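Local coordinates for protein aromatic-amino-acid transaminase TyrB (PDB 4WD2) that probably transfers amino groups between aromatic amino acids and 2-oxo acids, using a pyridoxal phosphate cofactor bound to a lysine, at residues Leu215-Met220 against Leu247-Phe252. Numbering follows the deposited sequence.
Sequences LPFVDM and LVANSF
L247 lays its CB over one face of the F217 ring, a CH-pi contact 3.8 Å from the centroid and 17° off the ring normal, while A249 CB meets F217 CE2 obliquely, 3.9 Å away. With CG of F217 anti to the backbone N, chi1 of -155° carries the ring over towards L247; L122 of helix 110-125 also packs on it. Beneath these side chains the two parallel strands, inner members of the mixed sheet, are joined by a ladder: L247 N donates to P216 O, V218 N to L247 O at 2.8 Å, A249 N to V218 O, and M220 N to A249 O. The last rung, S251 N to M220 O, is weak at 3.3 Å, and a water bridges M220 O and S251 O beside it. On the face of V218 and V248, a bend at chi3 (54°) turns M220 CE towards N250 CB, 4.1 Å away. A second water donates to D219 OD1 at 2.8 Å and weakly to A249 O. D219 OD2 is hydrogen-bonded to H141 NE2, and S251 OG to S253 N and to OP2 of the lysine-linked cofactor at position 254. The strand ends thus carry D219 and S251 into the cofactor site.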
ATOM      1  N   LEU A 215     -12.886  21.434  -7.514  1.00 13.39           N
ATOM      2  CA  LEU A 215     -12.801  20.058  -7.043  1.00 13.80           C
ATOM      3  C   LEU A 215     -12.212  19.969  -5.646  1.00 11.77           C
ATOM      4  O   LEU A 215     -10.996  19.853  -5.491  1.00 11.93           O
ATOM      5  CB  LEU A 215     -11.950  19.219  -7.996  1.00 15.27           C
ATOM      6  CG  LEU A 215     -12.693  18.553  -9.140  1.00 18.10           C
ATOM      7  CD1 LEU A 215     -11.690  17.942 -10.106  1.00 18.42           C
ATOM      8  CD2 LEU A 215     -13.633  17.494  -8.580  1.00 18.93           C
ATOM      9  N   PRO A 216     -13.075  19.995  -4.623  1.00 10.72           N
ATOM     10  CA  PRO A 216     -12.611  19.886  -3.239  1.00 11.20           C
ATOM     11  C   PRO A 216     -12.135  18.480  -2.897  1.00 10.56           C
ATOM     12  O   PRO A 216     -12.829  17.481  -3.144  1.00  9.86           O
ATOM     13  CB  PRO A 216     -13.852  20.262  -2.420  1.00  9.16           C
ATOM     14  CG  PRO A 216     -15.000  19.901  -3.292  1.00 10.05           C
ATOM     15  CD  PRO A 216     -14.535  20.183  -4.703  1.00 11.02           C
ATOM     16  N   PHE A 217     -10.930  18.420  -2.347  1.00 10.19           N
ATOM     17  CA  PHE A 217     -10.356  17.193  -1.823  1.00 11.34           C
ATOM     18  C   PHE A 217     -10.224  17.381  -0.314  1.00 10.49           C
ATOM     19  O   PHE A 217      -9.298  18.040   0.164  1.00 10.99           O
ATOM     20  CB  PHE A 217      -8.998  16.897  -2.478  1.00 12.23           C
ATOM     21  CG  PHE A 217      -8.607  15.437  -2.467  1.00 11.43           C
ATOM     22  CD1 PHE A 217      -7.801  14.927  -3.464  1.00 10.38           C
ATOM     23  CD2 PHE A 217      -9.042  14.584  -1.467  1.00 11.57           C
ATOM     24  CE1 PHE A 217      -7.436  13.601  -3.467  1.00 10.95           C
ATOM     25  CE2 PHE A 217      -8.682  13.255  -1.465  1.00 10.31           C
ATOM     26  CZ  PHE A 217      -7.876  12.762  -2.468  1.00 10.49           C
ATOM     27  N   VAL A 218     -11.176  16.836   0.432  1.00  9.42           N
ATOM     28  CA  VAL A 218     -11.177  17.001   1.878  1.00  8.57           C
ATOM     29  C   VAL A 218     -10.349  15.911   2.537  1.00  8.20           C
ATOM     30  O   VAL A 218     -10.524  14.724   2.247  1.00  8.75           O
ATOM     31  CB  VAL A 218     -12.595  16.982   2.455  1.00  9.37           C
ATOM     32  CG1 VAL A 218     -12.550  17.218   3.959  1.00  9.65           C
ATOM     33  CG2 VAL A 218     -13.456  18.041   1.775  1.00  8.76           C
ATOM     34  N   ASP A 219      -9.430  16.341   3.396  1.00  8.17           N
ATOM     35  CA  ASP A 219      -8.537  15.464   4.148  1.00  9.70           C
ATOM     36  C   ASP A 219      -9.025  15.448   5.599  1.00  8.45           C
ATOM     37  O   ASP A 219      -8.871  16.437   6.319  1.00  7.50           O
ATOM     38  CB  ASP A 219      -7.080  15.967   4.042  1.00  9.99           C
ATOM     39  CG  ASP A 219      -6.057  14.987   4.606  1.00 11.27           C
ATOM     40  OD1 ASP A 219      -6.432  14.061   5.354  1.00 13.13           O
ATOM     41  OD2 ASP A 219      -4.856  15.157   4.307  1.00 10.27           O
ATOM     42  N   MET A 220      -9.647  14.340   6.006  1.00  6.38           N
ATOM     43  CA  MET A 220     -10.165  14.208   7.361  1.00  6.49           C
ATOM     44  C   MET A 220      -9.389  13.134   8.105  1.00  8.34           C
ATOM     45  O   MET A 220      -9.790  11.975   8.134  1.00 10.46           O
ATOM     46  CB  MET A 220     -11.664  13.877   7.346  1.00  7.30           C
ATOM     47  CG  MET A 220     -12.308  13.910   8.732  1.00  8.08           C
ATOM     48  SD  MET A 220     -14.094  13.772   8.670  1.00 12.55           S
ATOM     49  CE  MET A 220     -14.257  12.271   7.704  1.00 12.19           C
ATOM     50  N   LEU A 247     -13.917  14.727  -3.158  1.00  9.12           N
ATOM     51  CA  LEU A 247     -13.162  13.553  -2.747  1.00  7.59           C
ATOM     52  C   LEU A 247     -12.891  13.705  -1.266  1.00  7.88           C
ATOM     53  O   LEU A 247     -12.626  14.813  -0.793  1.00  6.43           O
ATOM     54  CB  LEU A 247     -11.849  13.387  -3.537  1.00  7.53           C
ATOM     55  CG  LEU A 247     -11.937  13.195  -5.058  1.00  6.84           C
ATOM     56  CD1 LEU A 247     -12.061  14.525  -5.782  1.00  8.40           C
ATOM     57  CD2 LEU A 247     -10.752  12.417  -5.588  1.00  7.10           C
ATOM     58  N   VAL A 248     -12.995  12.598  -0.536  1.00  7.68           N
ATOM     59  CA  VAL A 248     -12.736  12.600   0.895  1.00  8.56           C
ATOM     60  C   VAL A 248     -11.750  11.515   1.301  1.00  7.55           C
ATOM     61  O   VAL A 248     -12.028  10.326   1.152  1.00  7.23           O
ATOM     62  CB  VAL A 248     -14.017  12.387   1.718  1.00  9.18           C
ATOM     63  CG1 VAL A 248     -13.683  12.473   3.214  1.00  5.81           C
ATOM     64  CG2 VAL A 248     -15.082  13.400   1.329  1.00 10.22           C
ATOM     65  N   ALA A 249     -10.600  11.930   1.819  1.00  8.65           N
ATOM     66  CA  ALA A 249      -9.643  10.988   2.382  1.00  9.06           C
ATOM     67  C   ALA A 249      -9.749  10.964   3.906  1.00  9.68           C
ATOM     68  O   ALA A 249      -9.527  11.978   4.554  1.00 10.65           O
ATOM     69  CB  ALA A 249      -8.226  11.344   1.944  1.00 11.02           C
ATOM     70  N   ASN A 250     -10.100   9.814   4.478  1.00  9.86           N
ATOM     71  CA  ASN A 250     -10.175   9.697   5.931  1.00  9.25           C
ATOM     72  C   ASN A 250      -9.196   8.643   6.454  1.00  9.77           C
ATOM     73  O   ASN A 250      -8.994   7.596   5.836  1.00  9.15           O
ATOM     74  CB  ASN A 250     -11.613   9.388   6.395  1.00  8.47           C
ATOM     75  CG  ASN A 250     -11.998   7.924   6.224  1.00  9.11           C
ATOM     76  OD1 ASN A 250     -12.235   7.457   5.105  1.00  9.89           O
ATOM     77  ND2 ASN A 250     -12.084   7.198   7.339  1.00  8.02           N
ATOM     78  N   SER A 251      -8.567   8.954   7.584  1.00  8.46           N
ATOM     79  CA  SER A 251      -7.563   8.091   8.198  1.00  8.66           C
ATOM     80  C   SER A 251      -8.070   7.478   9.494  1.00  9.83           C
ATOM     81  O   SER A 251      -8.783   8.137  10.262  1.00 11.85           O
ATOM     82  CB  SER A 251      -6.278   8.881   8.469  1.00  9.00           C
ATOM     83  OG  SER A 251      -5.380   8.154   9.296  1.00 10.37           O
ATOM     84  N   PHE A 252      -7.700   6.222   9.730  1.00  7.18           N
ATOM     85  CA  PHE A 252      -7.972   5.564  11.002  1.00  7.68           C
ATOM     86  C   PHE A 252      -6.705   5.417  11.835  1.00  8.15           C
ATOM     87  O   PHE A 252      -6.711   4.746  12.863  1.00  8.80           O
ATOM     88  CB  PHE A 252      -8.597   4.189  10.778  1.00  8.18           C
ATOM     89  CG  PHE A 252      -9.981   4.239  10.218  1.00  9.00           C
ATOM     90  CD1 PHE A 252     -10.940   5.069  10.776  1.00  9.70           C
ATOM     91  CD2 PHE A 252     -10.322   3.466   9.126  1.00 10.56           C
ATOM     92  CE1 PHE A 252     -12.226   5.113  10.262  1.00 10.35           C
ATOM     93  CE2 PHE A 252     -11.600   3.504   8.606  1.00 10.55           C
ATOM     94  CZ  PHE A 252     -12.559   4.327   9.178  1.00 10.71           C
TER
HETATM   95  O   HOH W   1      -6.764  11.355   6.156  1.00 13.23           O
HETATM   96  O   HOH W   2     -10.267  10.468  10.297  1.00  8.25           O